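SnoaL-like domain-containing protein (Sphaerobacter thermophilus, PDB 5TGN) is of unknown function but belongs to the SnoaL-like family of the NTF2 clan, whose cone-shaped alpha-plus-beta fold often encloses a ligand pocket. Local coordinates at residues A[48-51]-A[52-56]; A[66-70]-A[71-75]. All blocks are in the same frame, centred on the assembly; numbering follows the deposited sequence.

Overall arrangement
From the N terminus, the chain runs through helices 6-18 and 22-26 and strands 33-37 and 41-44 before it reaches interaction 1, which closes the last turns of helix 46-54. A short link leads into strand 60-69, and interaction 2 then closes the hairpin between that strand and strand 73-81. The two contacts are local and in series, neither nesting nor crossing; their centres are about 24 Å apart, on opposite sides of the chain's centre. Ile-49, Phe-52 and Ile-53 of interaction 1 pack helix 46-54 on strand 33-37 and helix 22-26, whereas interaction 2 joins edge strand 60-69 to its neighbour and rests partly on helix 6-18.

Interaction 1 (A[48-51]-A[52-56]); sequences AIAA and FIEAA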
loop_
_atom_site.group_PDB
_atom_site.type_symbol
_atom_site.label_atom_id
_atom_site.label_comp_id
_atom_site.label_asym_id
_atom_site.label_seq_id
_atom_site.Cartn_x
_atom_site.Cartn_y
_atom_site.Cartn_z
ATOM N N ALA A 48 12.748 -11.242 4.986
ATOM C CA ALA A 48 11.896 -10.103 4.660
ATOM C C ALA A 48 10.569 -10.556 4.071
ATOM O O ALA A 48 9.516 -9.993 4.391
ATOM C CB ALA A 48 12.607 -9.173 3.673
ATOM N N ILE A 49 10.613 -11.530 3.156
ATOM C CA ILE A 49 9.385 -12.077 2.602
ATOM C C ILE A 49 8.521 -12.657 3.710
ATOM O O ILE A 49 7.319 -12.396 3.772
ATOM C CB ILE A 49 9.724 -13.120 1.516
ATOM C CG1 ILE A 49 10.265 -12.423 0.248
ATOM C CG2 ILE A 49 8.525 -14.007 1.198
ATOM C CD1 ILE A 49 10.959 -13.389 -0.741
ATOM N N ALA A 50 9.124 -13.421 4.625
ATOM C CA ALA A 50 8.353 -13.992 5.723
ATOM C C ALA A 50 7.680 -12.902 6.540
ATOM O O ALA A 50 6.522 -13.049 6.934
ATOM C CB ALA A 50 9.249 -14.855 6.616
ATOM N N ALA A 51 8.390 -11.798 6.791
ATOM C CA ALA A 51 7.831 -10.705 7.582
ATOM C C ALA A 51 6.647 -10.072 6.872
ATOM O O ALA A 51 5.621 -9.775 7.501
ATOM C CB ALA A 51 8.914 -9.646 7.853
ATOM N N PHE A 52 6.783 -9.828 5.560
ATOM C CA PHE A 52 5.673 -9.274 4.798
ATOM C C PHE A 52 4.435 -10.147 4.920
ATOM O O PHE A 52 3.332 -9.657 5.193
ATOM C CB PHE A 52 6.079 -9.112 3.331
ATOM C CG PHE A 52 4.923 -8.792 2.422
ATOM C CD1 PHE A 52 4.388 -7.495 2.375
ATOM C CD2 PHE A 52 4.377 -9.782 1.602
ATOM C CE1 PHE A 52 3.281 -7.201 1.518
ATOM C CE2 PHE A 52 3.308 -9.491 0.736
ATOM C CZ PHE A 52 2.779 -8.192 0.693
ATOM N N ILE A 53 4.604 -11.459 4.727
ATOM C CA ILE A 53 3.470 -12.371 4.744
ATOM C C ILE A 53 2.839 -12.431 6.126
ATOM O O ILE A 53 1.613 -12.428 6.252
ATOM C CB ILE A 53 3.927 -13.758 4.265
ATOM C CG1 ILE A 53 4.166 -13.683 2.752
ATOM C CG2 ILE A 53 2.912 -14.845 4.645
ATOM C CD1 ILE A 53 4.757 -14.884 2.228
ATOM N N GLU A 54 3.661 -12.466 7.180
ATOM C CA GLU A 54 3.145 -12.493 8.543
ATOM C C GLU A 54 2.414 -11.201 8.916
ATOM O O GLU A 54 1.570 -11.218 9.815
ATOM C CB GLU A 54 4.298 -12.773 9.524
ATOM C CG GLU A 54 4.583 -14.285 9.652
ATOM C CD GLU A 54 6.026 -14.632 10.057
ATOM O OE1 GLU A 54 6.315 -15.849 10.161
ATOM O OE2 GLU A 54 6.867 -13.713 10.255
ATOM N N ALA A 55 2.699 -10.090 8.236
ATOM C CA ALA A 55 2.038 -8.822 8.540
ATOM C C ALA A 55 0.614 -8.715 7.976
ATOM O O ALA A 55 -0.106 -7.768 8.337
ATOM C CB ALA A 55 2.904 -7.673 8.023
ATOM N N ALA A 56 0.189 -9.667 7.133
ATOM C CA ALA A 56 -1.153 -9.656 6.542
ATOM C C ALA A 56 -2.237 -9.890 7.594
ATOM O O ALA A 56 -2.037 -10.644 8.547
ATOM C CB ALA A 56 -1.265 -10.748 5.470
#
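Ile-49 and Ile-53, one helical turn apart, lie side by side and point the same way, with CG2 of Ile-49 4.0 Å from CD1 of Ile-53. In both, CG1 stands anti to the carbonyl carbon, beside the backbone N, which aligns the two branched chains along one flank of the helix. The CG1 of Ile-53 also passes 3.6 Å from the O of Ile-49, the same oxygen that accepts the backbone N-H of Ile-53.

The neighbouring backbone bonds follow the i to i+4 pattern of an alpha-helix. Phe-52 N donates to Ala-48 O, and Glu-54 N donates to Ala-50 O at 2.9 Å. The bond from Ala-55 N to Ala-51 O is weak, bent to 132° at the hydrogen. Near the C-terminal end of helix 46-54, Glu-54 lays its side chain back along the preceding turn: its CB is 3.4 Å from Ala-50 O, and OE2 comes equally near that oxygen, a meeting of two acceptors without a bond.

This helix packs against the curved sheet of the NTF2-like fold. Ile-49 reaches Ile-35 of strand 33-37 and Ala-26 of helix 22-26, while Ile-53 rests on Ala-25. Phe-52 leaves on another side, its CG anti to the backbone N (chi1 169°), and carries its ring to Ile-35, Ala-37 and the ring of Tyr-43, whose plane is inclined to that of Phe-52. A glycerol, probably from the crystallisation liquor, is bound about 5 Å from the Phe-52 side chain. Arg-41 of the second subunit makes a cation-pi contact with the Phe-52 ring and a hydrogen bond to Phe-52 O, and Ala-51 packs on Ala-51 of that same subunit.

Interaction 2 (A[66-70]-A[71-75]); sequences ERTMG and THRVV
Val-75 O draws two backbone N-H groups from the facing strand, those of Arg-67 at 2.8 Å and Thr-68 at 3.2 Å. The Thr-68 donor lies in the carbonyl plane on a lone pair, and its bond is the straighter of the two at hydrogen, 165° against 134° for Arg-67. Two residues opposite one make a classic beta bulge in strand 60-69. Val-75 N returns a bond to Thr-68 O, completing the antiparallel hydrogen-bonded pair, and that oxygen also receives a CA-H contact from Val-74 at 3.4 Å.

The bulge sits close to the turn of a beta hairpin, with Met-69 between Thr-68 and Gly-70, on an edge strand of this chain's sheet. Gly-70 N closes the turn end with a weak bond to Arg-73 O.

On the side-chain face shared by Thr-68 and Val-75, CB of Thr-68 meets CG2 of Val-75 at 3.8 Å. Thr-68 turns CG2 anti to the backbone N, toward Arg-73, where it lies 4.1 Å from NH1 in an oblique approach. A glycine here would remove CB and CG2, and is likely to open a gap beside Val-75 CG2 and let the Arg-73 guanidinium turn more freely. Val-75 CG2 lies over one guanidinium face, toward its rim, 3.5 Å above the plane. From the other face, Val-74 packs onto helix 6-18, where Arg-11 forms a salt bridge with Glu-66.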
loop_
_atom_site.group_PDB
_atom_site.type_symbol
_atom_site.label_atom_id
_atom_site.label_comp_id
_atom_site.label_asym_id
_atom_site.label_seq_id
_atom_site.Cartn_x
_atom_site.Cartn_y
_atom_site.Cartn_z
ATOM N N GLU A 66 -6.165 -18.030 -13.544
ATOM C CA GLU A 66 -4.806 -18.097 -14.063
ATOM C C GLU A 66 -4.836 -17.373 -15.402
ATOM O O GLU A 66 -5.290 -17.924 -16.403
ATOM C CB GLU A 66 -4.362 -19.562 -14.157
ATOM C CG GLU A 66 -4.974 -20.402 -12.994
ATOM C CD GLU A 66 -4.333 -21.784 -12.742
ATOM O OE1 GLU A 66 -4.105 -22.548 -13.715
ATOM O OE2 GLU A 66 -4.087 -22.116 -11.548
ATOM N N ARG A 67 -4.404 -16.110 -15.409
ATOM C CA ARG A 67 -4.471 -15.284 -16.617
ATOM C C ARG A 67 -3.332 -15.578 -17.591
ATOM O O ARG A 67 -3.526 -15.523 -18.810
ATOM C CB ARG A 67 -4.439 -13.797 -16.252
ATOM C CG ARG A 67 -5.582 -13.351 -15.368
ATOM C CD ARG A 67 -6.899 -13.380 -16.107
ATOM N NE ARG A 67 -7.938 -12.746 -15.311
ATOM C CZ ARG A 67 -9.235 -13.037 -15.373
ATOM N NH1 ARG A 67 -10.086 -12.386 -14.583
ATOM N NH2 ARG A 67 -9.678 -13.979 -16.205
ATOM N N THR A 68 -2.131 -15.828 -17.078
ATOM C CA THR A 68 -0.954 -16.135 -17.883
ATOM C C THR A 68 -0.292 -17.326 -17.224
ATOM O O THR A 68 -0.124 -17.333 -16.000
ATOM C CB THR A 68 0.063 -14.970 -17.934
ATOM O OG1 THR A 68 -0.415 -13.901 -18.747
ATOM C CG2 THR A 68 1.430 -15.423 -18.461
HETATM N N MSE A 69 0.066 -18.327 -18.019
HETATM C CA MSE A 69 0.936 -19.365 -17.503
HETATM C C MSE A 69 1.922 -19.817 -18.567
HETATM O O MSE A 69 1.577 -20.085 -19.725
HETATM C CB MSE A 69 0.113 -20.520 -16.951
HETATM C CG MSE A 69 0.173 -21.805 -17.737
HETATM SE SE MSE A 69 -1.170 -23.027 -17.053
HETATM C CE MSE A 69 -2.553 -21.723 -16.547
ATOM N N GLY A 70 3.186 -19.830 -18.160
ATOM C CA GLY A 70 4.274 -20.252 -19.012
ATOM C C GLY A 70 5.391 -20.768 -18.138
ATOM O O GLY A 70 5.278 -20.792 -16.911
ATOM N N THR A 71 6.488 -21.166 -18.785
ATOM C CA THR A 71 7.608 -21.748 -18.051
ATOM C C THR A 71 8.195 -20.776 -17.036
ATOM O O THR A 71 8.669 -21.201 -15.977
ATOM C CB THR A 71 8.697 -22.193 -19.025
ATOM O OG1 THR A 71 8.098 -22.891 -20.114
ATOM C CG2 THR A 71 9.723 -23.097 -18.324
ATOM N N HIS A 72 8.171 -19.474 -17.332
ATOM C CA HIS A 72 8.910 -18.513 -16.531
ATOM C C HIS A 72 8.082 -17.342 -16.016
ATOM O O HIS A 72 8.611 -16.531 -15.255
ATOM C CB HIS A 72 10.105 -17.986 -17.331
ATOM C CG HIS A 72 10.946 -19.087 -17.917
ATOM N ND1 HIS A 72 10.856 -19.474 -19.237
ATOM C CD2 HIS A 72 11.847 -19.920 -17.342
ATOM C CE1 HIS A 72 11.691 -20.477 -19.459
ATOM N NE2 HIS A 72 12.301 -20.768 -18.323
ATOM N N ARG A 73 6.803 -17.238 -16.366
ATOM C CA ARG A 73 6.016 -16.129 -15.845
ATOM C C ARG A 73 4.591 -16.594 -15.623
ATOM O O ARG A 73 4.035 -17.314 -16.455
ATOM C CB ARG A 73 6.056 -14.925 -16.790
ATOM C CG ARG A 73 5.339 -13.678 -16.280
ATOM C CD ARG A 73 5.660 -12.485 -17.197
ATOM N NE ARG A 73 4.918 -11.275 -16.836
ATOM C CZ ARG A 73 3.734 -10.936 -17.352
ATOM N NH1 ARG A 73 3.146 -11.716 -18.264
ATOM N NH2 ARG A 73 3.130 -9.817 -16.957
ATOM N N VAL A 74 4.000 -16.198 -14.494
ATOM C CA VAL A 74 2.602 -16.515 -14.210
ATOM C C VAL A 74 1.908 -15.246 -13.719
ATOM O O VAL A 74 2.444 -14.532 -12.858
ATOM C CB VAL A 74 2.486 -17.637 -13.157
ATOM C CG1 VAL A 74 1.034 -17.881 -12.792
ATOM C CG2 VAL A 74 3.128 -18.940 -13.670
ATOM N N VAL A 75 0.712 -14.981 -14.238
ATOM C CA VAL A 75 -0.170 -13.954 -13.699
ATOM C C VAL A 75 -1.424 -14.626 -13.159
ATOM O O VAL A 75 -2.151 -15.292 -13.914
ATOM C CB VAL A 75 -0.524 -12.902 -14.752
ATOM C CG1 VAL A 75 -1.424 -11.807 -14.150
ATOM C CG2 VAL A 75 0.750 -12.311 -15.364
#